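Local coordinates for protein lipid II:glycine glycyltransferase (Staphylococcus aureus, PDB 6SNR) that probably attaches the first glycine of the pentaglycine interpeptide bridge to the lysine side chain of lipid II, using glycyl-tRNA as donor, at residues K134-S138 with G356-D360; L159-F163 with Y338-K342; S162-N167 with K375-T379; Y212-I216 with Y318-A322; L249-I253 with A277-I281. All coordinates share one frame; numbering follows the deposited sequence.

Contact 1: residues K134-S138 with G356-D360; sequences KEGLS and GTDND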
# COMPACT_ATOMS: atom_id res chain seq x y z
N LYS A 134 -5.44 6.25 -21.87
CA LYS A 134 -5.91 7.52 -21.30
C LYS A 134 -5.13 7.92 -20.01
O LYS A 134 -4.12 7.29 -19.67
CB LYS A 134 -7.44 7.47 -21.12
CG LYS A 134 -8.20 7.01 -22.35
CD LYS A 134 -9.68 7.38 -22.26
CE LYS A 134 -10.42 7.14 -23.57
NZ LYS A 134 -9.71 7.66 -24.78
N GLU A 135 -5.54 8.98 -19.32
CA GLU A 135 -4.86 9.38 -18.09
C GLU A 135 -4.80 8.22 -17.08
O GLU A 135 -5.71 7.37 -17.06
CB GLU A 135 -5.47 10.59 -17.39
CG GLU A 135 -5.00 11.95 -17.93
CD GLU A 135 -3.63 12.32 -17.32
OE1 GLU A 135 -2.60 11.85 -17.78
OE2 GLU A 135 -3.59 13.00 -16.31
N GLY A 136 -3.79 8.25 -16.21
CA GLY A 136 -3.64 7.13 -15.24
C GLY A 136 -4.90 6.93 -14.39
O GLY A 136 -5.30 5.77 -14.10
N LEU A 137 -5.58 8.01 -14.00
CA LEU A 137 -6.82 7.90 -13.21
C LEU A 137 -8.11 8.26 -13.96
O LEU A 137 -9.10 8.66 -13.34
CB LEU A 137 -6.70 8.69 -11.92
CG LEU A 137 -5.72 8.20 -10.87
CD1 LEU A 137 -5.40 9.23 -9.81
CD2 LEU A 137 -6.29 6.91 -10.28
N SER A 138 -8.14 8.03 -15.26
CA SER A 138 -9.31 8.20 -16.07
C SER A 138 -10.49 7.45 -15.49
O SER A 138 -10.35 6.29 -15.08
CB SER A 138 -9.08 7.72 -17.51
OG SER A 138 -10.27 7.83 -18.28
N GLY A 356 -2.70 4.49 -7.35
CA GLY A 356 -2.89 5.24 -8.57
C GLY A 356 -2.36 6.66 -8.62
O GLY A 356 -2.28 7.35 -7.61
N THR A 357 -2.13 7.08 -9.85
CA THR A 357 -1.73 8.46 -10.16
C THR A 357 -2.02 8.75 -11.60
O THR A 357 -2.01 7.87 -12.44
CB THR A 357 -0.22 8.64 -9.84
OG1 THR A 357 0.12 10.06 -9.88
CG2 THR A 357 0.67 7.90 -10.77
N ASP A 358 -2.18 10.05 -11.93
CA ASP A 358 -1.87 10.56 -13.23
C ASP A 358 -0.37 10.79 -13.41
O ASP A 358 0.37 10.93 -12.44
CB ASP A 358 -2.58 11.94 -13.45
CG ASP A 358 -4.09 11.84 -13.59
OD1 ASP A 358 -4.64 10.80 -14.08
OD2 ASP A 358 -4.78 12.86 -13.26
N ASN A 359 0.07 10.77 -14.66
CA ASN A 359 1.47 11.06 -14.98
C ASN A 359 1.72 12.58 -14.99
O ASN A 359 1.36 13.21 -15.95
CB ASN A 359 1.84 10.50 -16.33
CG ASN A 359 3.34 10.62 -16.65
OD1 ASN A 359 4.10 11.16 -15.85
ND2 ASN A 359 3.78 10.11 -17.80
N ASP A 360 2.33 13.09 -13.92
CA ASP A 360 2.77 14.50 -13.80
C ASP A 360 1.65 15.47 -14.11
O ASP A 360 1.76 16.30 -15.04
CB ASP A 360 3.93 14.73 -14.72
CG ASP A 360 4.62 16.10 -14.48
OD1 ASP A 360 4.69 16.53 -13.33
OD2 ASP A 360 5.03 16.71 -15.48
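The backbone amide of Leu137 donates to the carboxylate of Asp358, with Leu137 N 2.9 Å from Asp358 OD1 and an N-H...O angle of 160°. The amide meets this oxygen nearly along its C-O axis. Gly136 N also lies near OD1, but its angle is too poor for a bond, which leaves the Leu137 amide as the sound link between the two segments. Behind it the backbones come close: Gly136 CA sits 3.3 Å from Thr357 O in a CA-H...O contact. Gly136, with no side chain, lets the two loops approach to 4.4 Å between Gly136 CA and Asp358 CA.

Leu137 adds the apolar share. Its CD1 lies 3.8 Å from Thr357 CA, while CD2 reaches toward Gly356 CA, so the isobutyl group rests along the backbone of 356-357.

The bonded amide belongs to a type I beta turn from Glu135 to Ser138, closed by Ser138 N donating to Glu135 O. Asp358 thus ties this turn to the loop that leaves strand 351-356, a member of the seven-stranded sheet that also contains strand 315-323. At the outer side, Glu135 bends back at chi2 (-82°) and brings OE2 to 3.3 Å from Asp358 OD2. Two acceptors meet here, their carboxylate planes 32° apart; the proximity may raise the proton affinity of one or both.

In the second shell, Thr357 OG1 donates to Asp358 O at 2.7 Å, bracing the backbone on which the aspartate is mounted. Further out, Tyr141 OH bonds to Glu135 O, and His367 packs against both Leu137 and Asp358.

Contact 2: residues L159-F163 with Y338-K342; sequences LLNSF and YTMMK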
# COMPACT_ATOMS: atom_id res chain seq x y z
N LEU A 159 17.53 1.77 0.64
CA LEU A 159 16.10 2.11 0.55
C LEU A 159 15.89 3.60 0.85
O LEU A 159 15.30 4.33 0.05
CB LEU A 159 15.29 1.24 1.50
CG LEU A 159 13.78 1.48 1.55
CD1 LEU A 159 13.13 1.34 0.17
CD2 LEU A 159 13.15 0.55 2.58
N LEU A 160 16.43 4.02 2.00
CA LEU A 160 16.40 5.44 2.37
C LEU A 160 17.04 6.33 1.28
O LEU A 160 16.51 7.35 0.92
CB LEU A 160 17.06 5.63 3.75
CG LEU A 160 17.03 7.06 4.30
CD1 LEU A 160 15.65 7.62 4.45
CD2 LEU A 160 17.75 7.05 5.62
N ASN A 161 18.21 5.92 0.77
CA ASN A 161 18.90 6.65 -0.31
C ASN A 161 18.07 6.87 -1.59
O ASN A 161 18.24 7.87 -2.32
CB ASN A 161 20.23 5.93 -0.66
CG ASN A 161 21.28 6.00 0.45
OD1 ASN A 161 21.23 6.85 1.34
ND2 ASN A 161 22.23 5.06 0.41
N SER A 162 17.10 5.94 -1.84
CA SER A 162 16.25 6.03 -3.02
C SER A 162 15.20 7.13 -2.95
O SER A 162 14.70 7.56 -3.97
CB SER A 162 15.57 4.65 -3.29
OG SER A 162 14.50 4.39 -2.39
N PHE A 163 14.86 7.62 -1.75
CA PHE A 163 13.89 8.70 -1.64
C PHE A 163 14.43 10.06 -2.13
O PHE A 163 15.68 10.26 -2.21
CB PHE A 163 13.38 8.84 -0.20
CG PHE A 163 12.87 7.56 0.44
CD1 PHE A 163 12.44 6.44 -0.30
CD2 PHE A 163 12.87 7.46 1.82
CE1 PHE A 163 11.96 5.31 0.37
CE2 PHE A 163 12.46 6.35 2.47
CZ PHE A 163 11.96 5.26 1.74
N TYR A 338 8.35 4.34 6.07
CA TYR A 338 9.61 3.65 6.02
C TYR A 338 9.56 2.31 6.77
O TYR A 338 10.10 1.31 6.33
CB TYR A 338 10.71 4.60 6.59
CG TYR A 338 12.13 4.06 6.56
CD1 TYR A 338 12.73 3.69 5.37
CD2 TYR A 338 12.91 4.01 7.72
CE1 TYR A 338 14.05 3.24 5.30
CE2 TYR A 338 14.24 3.57 7.66
CZ TYR A 338 14.79 3.19 6.45
OH TYR A 338 16.11 2.75 6.36
N THR A 339 8.91 2.31 7.95
CA THR A 339 8.71 1.09 8.75
C THR A 339 7.95 0.01 7.93
O THR A 339 8.34 -1.17 7.95
CB THR A 339 8.00 1.38 10.07
OG1 THR A 339 8.79 2.33 10.82
CG2 THR A 339 7.89 0.14 10.86
N MET A 340 6.92 0.45 7.21
CA MET A 340 6.06 -0.49 6.46
C MET A 340 6.81 -1.07 5.29
O MET A 340 6.67 -2.27 4.98
CB MET A 340 4.73 0.16 6.01
CG MET A 340 3.77 0.38 7.18
SD MET A 340 2.14 0.94 6.68
CE MET A 340 2.53 2.43 5.84
N MET A 341 7.66 -0.27 4.65
CA MET A 341 8.47 -0.77 3.56
C MET A 341 9.42 -1.82 4.07
O MET A 341 9.58 -2.87 3.45
CB MET A 341 9.23 0.34 2.88
CG MET A 341 8.38 1.28 2.06
SD MET A 341 9.44 2.64 1.46
CE MET A 341 8.25 3.66 0.59
N LYS A 342 10.06 -1.57 5.21
CA LYS A 342 10.97 -2.56 5.78
C LYS A 342 10.24 -3.85 6.18
O LYS A 342 10.76 -4.93 5.88
CB LYS A 342 11.77 -1.96 6.97
CG LYS A 342 12.78 -0.90 6.51
CD LYS A 342 13.59 -0.39 7.72
CE LYS A 342 12.69 -0.02 8.90
NZ LYS A 342 13.43 0.56 10.06
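The Phe163 ring is met at its edge by two residues of helix 332-347, Met341 and Tyr338. Met341 SD lies 3.6 Å from Phe163 CZ and 74° off the ring normal, a Met-aromatic contact made near the ring plane. Tyr338 CD1 approaches the same rim, 3.9 Å from Phe163 CE2; the two side chains cross at about a right angle. One face of Phe163 is covered from within its own segment, by Leu159 O and Leu160 CA, both offset toward the rim. On the Tyr338 ring, one face carries Lys342 CD, again off centre, and Leu159 and Leu160 come in obliquely.

Leu159 supplies the branch that reaches helix 332-347. Its CG stands opposite the backbone N (chi1 179°), which sends CD2 outward to lie 3.9 Å from Tyr338 CE1 and equally far from Met341 CB. Of the Leu160 side chain it is CB that touches, 4.0 Å from Tyr338 OH. That hydroxyl is bonded outside the two segments, to Asp156 O, which anchors the tyrosine to the early part of helix 156-162. Met341, extended beyond CG, brings its sulfur to the phenylalanine from the opposing direction.

The last turn before Phe163 is secured by Leu159 O, which accepts from both Ser162 N and Ser162 OG; the hydroxyl bond, 2.6 Å from Ser162 OG to Leu159 O, lies in the carbonyl plane on a lone pair.

Val171 of helix 165-177 adjoins Leu160 and Tyr338, whereas Thr150 of strand 146-151 adjoins Leu159 and Met341. Met341 also rests on Tyr352 and Phe354, joining both helices to the sheet that contains strands 146-151 and 351-356.

Contact 3: residues S162-N167 with K375-T379; sequences SFERRN and KVWGT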
# COMPACT_ATOMS: atom_id res chain seq x y z
N SER A 162 17.10 5.94 -1.84
CA SER A 162 16.25 6.03 -3.02
C SER A 162 15.20 7.13 -2.95
O SER A 162 14.70 7.56 -3.97
CB SER A 162 15.57 4.65 -3.29
OG SER A 162 14.50 4.39 -2.39
N PHE A 163 14.86 7.62 -1.75
CA PHE A 163 13.89 8.70 -1.64
C PHE A 163 14.43 10.06 -2.13
O PHE A 163 15.68 10.26 -2.21
CB PHE A 163 13.38 8.84 -0.20
CG PHE A 163 12.87 7.56 0.44
CD1 PHE A 163 12.44 6.44 -0.30
CD2 PHE A 163 12.87 7.46 1.82
CE1 PHE A 163 11.96 5.31 0.37
CE2 PHE A 163 12.46 6.35 2.47
CZ PHE A 163 11.96 5.26 1.74
N GLU A 164 13.54 10.99 -2.40
CA GLU A 164 13.96 12.30 -2.84
C GLU A 164 14.63 12.98 -1.64
O GLU A 164 14.36 12.68 -0.48
CB GLU A 164 12.87 13.06 -3.58
CG GLU A 164 11.94 13.98 -2.89
CD GLU A 164 12.55 15.14 -2.13
OE1 GLU A 164 12.26 15.08 -0.98
OE2 GLU A 164 13.30 16.11 -2.63
N ARG A 165 15.57 13.89 -1.93
CA ARG A 165 16.48 14.39 -0.91
C ARG A 165 15.85 15.03 0.32
O ARG A 165 16.21 14.66 1.43
CB ARG A 165 17.45 15.36 -1.59
CG ARG A 165 18.60 15.82 -0.70
CD ARG A 165 19.59 16.60 -1.54
NE ARG A 165 20.80 16.89 -0.75
CZ ARG A 165 21.62 17.91 -1.01
NH1 ARG A 165 21.39 18.74 -2.02
NH2 ARG A 165 22.69 18.08 -0.20
N ARG A 166 14.90 15.95 0.13
CA ARG A 166 14.16 16.57 1.25
C ARG A 166 13.43 15.49 2.06
O ARG A 166 13.45 15.49 3.30
CB ARG A 166 13.20 17.66 0.77
CG ARG A 166 13.83 18.92 0.17
CD ARG A 166 12.83 20.07 0.24
NE ARG A 166 13.39 21.38 -0.11
CZ ARG A 166 12.97 22.56 0.36
NH1 ARG A 166 11.97 22.65 1.23
NH2 ARG A 166 13.57 23.67 -0.04
N ASN A 167 12.82 14.54 1.37
CA ASN A 167 12.11 13.48 2.11
C ASN A 167 13.04 12.58 2.92
O ASN A 167 12.68 12.13 4.01
CB ASN A 167 11.30 12.62 1.11
CG ASN A 167 10.31 11.73 1.80
OD1 ASN A 167 9.63 12.16 2.72
ND2 ASN A 167 10.21 10.48 1.35
N LYS A 375 5.55 10.71 -5.42
CA LYS A 375 6.78 10.83 -6.20
C LYS A 375 8.06 10.91 -5.33
O LYS A 375 9.13 10.66 -5.83
CB LYS A 375 6.70 12.03 -7.15
CG LYS A 375 6.78 13.42 -6.51
CD LYS A 375 6.67 14.47 -7.60
CE LYS A 375 7.28 15.80 -7.18
NZ LYS A 375 7.32 16.76 -8.31
N VAL A 376 7.94 11.25 -4.05
CA VAL A 376 9.14 11.46 -3.21
C VAL A 376 9.63 10.23 -2.49
O VAL A 376 10.61 10.27 -1.77
CB VAL A 376 8.94 12.64 -2.21
CG1 VAL A 376 8.63 13.93 -2.94
CG2 VAL A 376 7.90 12.35 -1.16
N TRP A 377 8.93 9.09 -2.68
CA TRP A 377 9.21 7.88 -1.96
C TRP A 377 10.02 6.80 -2.72
O TRP A 377 9.87 5.58 -2.47
CB TRP A 377 7.84 7.30 -1.47
CG TRP A 377 7.35 8.12 -0.33
CD1 TRP A 377 6.40 9.06 -0.35
CD2 TRP A 377 7.82 8.05 1.03
NE1 TRP A 377 6.23 9.61 0.92
CE2 TRP A 377 7.08 8.99 1.78
CE3 TRP A 377 8.81 7.30 1.68
CZ2 TRP A 377 7.32 9.22 3.17
CZ3 TRP A 377 9.01 7.50 3.07
CH2 TRP A 377 8.27 8.49 3.77
N GLY A 378 10.94 7.23 -3.59
CA GLY A 378 11.72 6.30 -4.36
C GLY A 378 10.91 5.45 -5.36
O GLY A 378 11.30 4.34 -5.71
N THR A 379 9.85 6.07 -5.85
CA THR A 379 8.91 5.42 -6.73
C THR A 379 9.24 5.58 -8.18
O THR A 379 9.79 6.63 -8.59
CB THR A 379 7.51 6.01 -6.53
OG1 THR A 379 7.57 7.45 -6.55
CG2 THR A 379 6.90 5.55 -5.20
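Glu164 N donates to Val376 O across the two segments, 3.1 Å long and nearly straight at 171°, although the amide sits well above the carbonyl plane. The two segments are closest at Phe163 and Gly378, where the CA atoms are 4.2 Å apart. Gly378, at positive phi and without a side chain, lets Ser162 O come to 3.3 Å from Gly378 CA.

Val376 O also receives a weak bond from Asn167 ND2, so one carbonyl gathers a backbone and a side-chain donor. The same amide nitrogen rests over the centre of the six-membered ring of Trp377, 3.4 Å from Trp377 CD2, with the amide plane nearly perpendicular to the indole. ND2 is thus set between the carbonyl and the ring face. The indole in turn directs its edge to a face of Phe163: Trp377 CZ3 is 3.7 Å from Phe163 CE2 and the planes stand 68° apart, an edge-to-face pair. Alongside, Glu164 and Val376 point the same way, with Glu164 CG packed against Val376 CG1.

Glu164 is the N-cap of helix 165-177. Its chain folds back at chi2 (59°), carrying the carboxylate over the first turn, where OE2 accepts weakly from Arg166 N; OE1 is modelled implausibly close to Asn167 N, so the detail of that bond is doubtful.

Trp377 O bonds to Thr150 OG1 of strand 146-151, and the indole also meets Phe354, Phe373 and Val171. The contact therefore fastens the start of helix 165-177 to the loop between helix 368-374 and edge strand 380-383, with Gln337 and Met341 of helix 332-347 also touching the indole.

Contact 4: residues Y212-I216 with Y318-A322; sequences YFENI and YLYGA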
# COMPACT_ATOMS: atom_id res chain seq x y z
N TYR A 212 -16.37 -1.24 6.82
CA TYR A 212 -15.75 -1.29 5.51
C TYR A 212 -14.30 -1.79 5.60
O TYR A 212 -13.85 -2.63 4.82
CB TYR A 212 -15.82 0.09 4.82
CG TYR A 212 -15.05 0.13 3.52
CD1 TYR A 212 -13.68 0.46 3.49
CD2 TYR A 212 -15.66 -0.17 2.32
CE1 TYR A 212 -12.97 0.48 2.31
CE2 TYR A 212 -14.96 -0.16 1.13
CZ TYR A 212 -13.62 0.17 1.13
OH TYR A 212 -12.94 0.20 -0.07
N PHE A 213 -13.57 -1.30 6.59
CA PHE A 213 -12.20 -1.75 6.80
C PHE A 213 -12.13 -3.15 7.42
O PHE A 213 -11.24 -3.95 7.11
CB PHE A 213 -11.42 -0.68 7.59
CG PHE A 213 -11.35 0.64 6.89
CD1 PHE A 213 -10.65 0.75 5.70
CD2 PHE A 213 -12.00 1.75 7.39
CE1 PHE A 213 -10.62 1.95 5.01
CE2 PHE A 213 -11.95 2.95 6.71
CZ PHE A 213 -11.26 3.06 5.52
N GLU A 214 -13.06 -3.48 8.31
CA GLU A 214 -13.12 -4.79 8.88
C GLU A 214 -13.34 -5.87 7.79
O GLU A 214 -12.75 -6.92 7.87
CB GLU A 214 -14.23 -4.83 9.95
CG GLU A 214 -13.76 -4.26 11.29
CD GLU A 214 -14.87 -4.11 12.30
OE1 GLU A 214 -16.06 -4.05 11.91
OE2 GLU A 214 -14.54 -3.99 13.50
N ASN A 215 -14.13 -5.55 6.80
CA ASN A 215 -14.46 -6.48 5.70
C ASN A 215 -13.20 -6.86 4.92
O ASN A 215 -12.92 -8.03 4.68
CB ASN A 215 -15.43 -5.80 4.77
CG ASN A 215 -15.84 -6.68 3.61
OD1 ASN A 215 -16.38 -7.76 3.82
ND2 ASN A 215 -15.64 -6.19 2.39
N ILE A 216 -12.40 -5.87 4.62
CA ILE A 216 -11.11 -6.16 3.98
C ILE A 216 -10.12 -6.88 4.91
O ILE A 216 -9.49 -7.93 4.60
CB ILE A 216 -10.53 -4.87 3.33
CG1 ILE A 216 -10.37 -3.72 4.32
CG2 ILE A 216 -11.43 -4.33 2.23
CD1 ILE A 216 -10.01 -2.40 3.67
N TYR A 318 0.35 -0.34 -0.26
CA TYR A 318 -0.14 0.65 0.68
C TYR A 318 -1.55 1.02 0.25
O TYR A 318 -1.74 1.76 -0.70
CB TYR A 318 0.82 1.88 0.65
CG TYR A 318 0.25 3.12 1.30
CD1 TYR A 318 0.01 3.15 2.65
CD2 TYR A 318 -0.07 4.22 0.57
CE1 TYR A 318 -0.49 4.28 3.29
CE2 TYR A 318 -0.56 5.37 1.18
CZ TYR A 318 -0.75 5.39 2.55
OH TYR A 318 -1.27 6.52 3.21
N LEU A 319 -2.54 0.46 0.92
CA LEU A 319 -3.93 0.52 0.48
C LEU A 319 -4.66 1.77 0.96
O LEU A 319 -5.32 2.42 0.18
CB LEU A 319 -4.68 -0.74 0.94
CG LEU A 319 -5.51 -1.63 -0.01
CD1 LEU A 319 -6.88 -1.96 0.55
CD2 LEU A 319 -5.61 -1.14 -1.44
N TYR A 320 -4.51 2.10 2.24
CA TYR A 320 -5.17 3.23 2.86
C TYR A 320 -4.27 3.75 3.98
O TYR A 320 -3.65 2.96 4.69
CB TYR A 320 -6.52 2.84 3.49
CG TYR A 320 -7.62 2.48 2.52
CD1 TYR A 320 -8.32 3.46 1.87
CD2 TYR A 320 -7.98 1.15 2.29
CE1 TYR A 320 -9.33 3.15 0.96
CE2 TYR A 320 -8.98 0.81 1.39
CZ TYR A 320 -9.66 1.82 0.74
OH TYR A 320 -10.65 1.51 -0.15
N GLY A 321 -4.24 5.07 4.15
CA GLY A 321 -3.54 5.71 5.28
C GLY A 321 -4.31 6.89 5.84
O GLY A 321 -5.14 7.48 5.13
N ALA A 322 -4.08 7.22 7.11
CA ALA A 322 -4.83 8.29 7.78
C ALA A 322 -3.95 8.91 8.83
O ALA A 322 -3.05 8.25 9.34
CB ALA A 322 -6.13 7.77 8.41
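Tyr212 OH and Tyr320 OH share a 2.6 Å hydrogen bond, in which either hydroxyl could be the donor. The two side chains cross at about a right angle; Tyr320 OH lies at the edge of the Tyr212 ring, near its plane, and Tyr212 CE1 is 3.9 Å from Tyr320 CZ. With CG of Tyr212 opposite its backbone N (chi1 173°), the phenol extends from the helix far enough to meet a partner whose backbone is distant.

Phe213 addresses the body of the same ring. Its CE1 is centred over one face of Tyr320, 3.9 Å from Tyr320 CD2, and the planes stand 80° apart: a T-shaped (edge-to-face) pair with Phe213 giving the edge.

Helix 210-220 here packs on a face of the seven-stranded sheet that contains strand 315-323. The axes of helix 212-216 and strand 318-322 approach to 11.8 Å and run at 148°, and this separation is spanned by side chains. Tyr320 bridges most of it, held at its hydroxyl by one helix residue and over its ring by the next.

Ile216 completes the helix side: its CD1 lies 4.1 Å from Tyr320 CE2 and more loosely touches Leu319 CD1. Phe192 of helix 189-202 packs on both Phe213 and Tyr320, while Leu308 of the adjoining strand 302-312 touches Phe213 and Ile216.

Contact 5: residues L249-I253 with A277-I281; sequences LHAEI and AQNKI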
# COMPACT_ATOMS: atom_id res chain seq x y z
N LEU A 249 24.29 13.05 29.98
CA LEU A 249 24.83 14.41 29.95
C LEU A 249 25.61 14.71 31.25
O LEU A 249 26.67 15.35 31.21
CB LEU A 249 23.70 15.43 29.74
CG LEU A 249 23.19 15.47 28.30
CD1 LEU A 249 21.79 16.07 28.27
CD2 LEU A 249 24.13 16.27 27.43
N HIS A 250 25.11 14.24 32.37
CA HIS A 250 25.84 14.42 33.62
C HIS A 250 27.15 13.65 33.58
O HIS A 250 28.16 14.13 34.06
CB HIS A 250 24.98 14.00 34.81
CG HIS A 250 24.00 15.05 35.23
ND1 HIS A 250 24.38 16.24 35.79
CD2 HIS A 250 22.64 15.08 35.18
CE1 HIS A 250 23.32 16.96 36.07
NE2 HIS A 250 22.24 16.29 35.69
N ALA A 251 27.15 12.49 32.94
CA ALA A 251 28.40 11.72 32.80
C ALA A 251 29.42 12.39 31.87
O ALA A 251 30.62 12.32 32.14
CB ALA A 251 28.12 10.28 32.37
N GLU A 252 28.95 13.02 30.78
CA GLU A 252 29.82 13.83 29.93
C GLU A 252 30.46 14.95 30.76
O GLU A 252 31.65 15.22 30.62
CB GLU A 252 29.05 14.47 28.77
CG GLU A 252 28.61 13.55 27.64
CD GLU A 252 27.67 14.27 26.66
OE1 GLU A 252 27.83 15.50 26.47
OE2 GLU A 252 26.76 13.60 26.09
N ILE A 253 29.65 15.62 31.58
CA ILE A 253 30.14 16.73 32.36
C ILE A 253 31.21 16.23 33.33
O ILE A 253 32.26 16.87 33.47
CB ILE A 253 29.03 17.48 33.10
CG1 ILE A 253 28.21 18.26 32.08
CG2 ILE A 253 29.60 18.47 34.10
CD1 ILE A 253 26.90 18.85 32.59
N ALA A 277 26.61 21.13 27.61
CA ALA A 277 25.87 20.05 28.22
C ALA A 277 24.87 20.54 29.31
O ALA A 277 23.78 20.05 29.42
CB ALA A 277 26.82 19.01 28.78
N GLN A 278 25.27 21.55 30.07
CA GLN A 278 24.37 22.17 31.05
C GLN A 278 23.11 22.73 30.36
O GLN A 278 22.00 22.60 30.87
CB GLN A 278 25.05 23.33 31.78
CG GLN A 278 26.14 22.90 32.77
CD GLN A 278 27.01 24.05 33.34
OE1 GLN A 278 26.91 25.25 32.96
NE2 GLN A 278 27.84 23.68 34.29
N ASN A 279 23.33 23.42 29.26
CA ASN A 279 22.21 23.96 28.45
C ASN A 279 21.27 22.85 27.98
O ASN A 279 20.05 22.97 28.08
CB ASN A 279 22.72 24.79 27.28
CG ASN A 279 23.39 26.10 27.72
OD1 ASN A 279 23.16 26.60 28.83
ND2 ASN A 279 24.23 26.65 26.85
N LYS A 280 21.85 21.75 27.49
CA LYS A 280 21.05 20.61 27.09
C LYS A 280 20.29 19.99 28.24
O LYS A 280 19.14 19.60 28.08
CB LYS A 280 21.87 19.57 26.34
CG LYS A 280 22.50 20.04 25.04
CD LYS A 280 23.24 18.87 24.38
CE LYS A 280 24.19 19.32 23.28
NZ LYS A 280 24.86 18.12 22.70
N ILE A 281 20.89 19.93 29.42
CA ILE A 281 20.22 19.40 30.58
C ILE A 281 18.97 20.25 30.93
O ILE A 281 17.88 19.72 31.20
CB ILE A 281 21.22 19.37 31.77
CG1 ILE A 281 22.15 18.16 31.57
CG2 ILE A 281 20.45 19.22 33.07
CD1 ILE A 281 23.35 18.09 32.52
O HOH W 1 26.53 17.92 25.23
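Apolar, antiparallel helix-to-helix packing joins helix 235-262 to helix 267-297, about 43 Å from the centre of the chain to the centre of the contact. The axes of the two segments come within 9.7 Å and run at 161°.

Ile281 carries much of the seam. Its CG1 slides past Leu249 CB at 3.6 Å, and its CD1 meets Ile253 CD1 tip to tip, also at 3.6 Å. The same methyl sits over the centre of the His250 imidazole, 3.8 Å from the ring centroid and 11° off the normal, a well-centred CH-pi contact. Ile281 CG1 lies opposite the carbonyl carbon (chi1 -77°) and the chain continues extended to CD1, which puts that methyl among all three partners.

One turn back, Ala277 CB faces Ile253 CG1 at 3.7 Å; the small residue goes with the close approach of Leu249 and Ala277, 6.0 Å between CA atoms. Leu249 CD1 also lies against Lys280 CB.

At the margin, a water bridges the charged ends, donating to Glu252 OE1 and accepting from Lys280 NZ. Those groups are 5.5 Å apart, OE1 to NZ, so they do not pair directly.

Such a pair of long helices forms an antiparallel coiled-coil arm, as in staphylococcal FemA, reaching out from the globular body; not every FemABX protein has it.

Contacts 2 and 3 are neighbours, their centres about 9 Å apart: both use Ser162 and Phe163, and Met341 CE of contact 2 meets Trp377 CE3 of contact 3 at 3.8 Å. Contact 2 also touches contact 4 through Met340 CE and Tyr318 CD1, 4.1 Å apart, where strand 315-323 is followed by helix 332-347. Contact 1 stands off, with nearest atoms about 6 Å from contact 3 and about 7 Å from contact 4; along the chain its segments alternate with those of contact 3. Contact 5 is remote, its nearest atoms about 22 Å from contact 2 and its centre about 54 Å from that of contact 1, yet its segments fall within the loops closed by all the others.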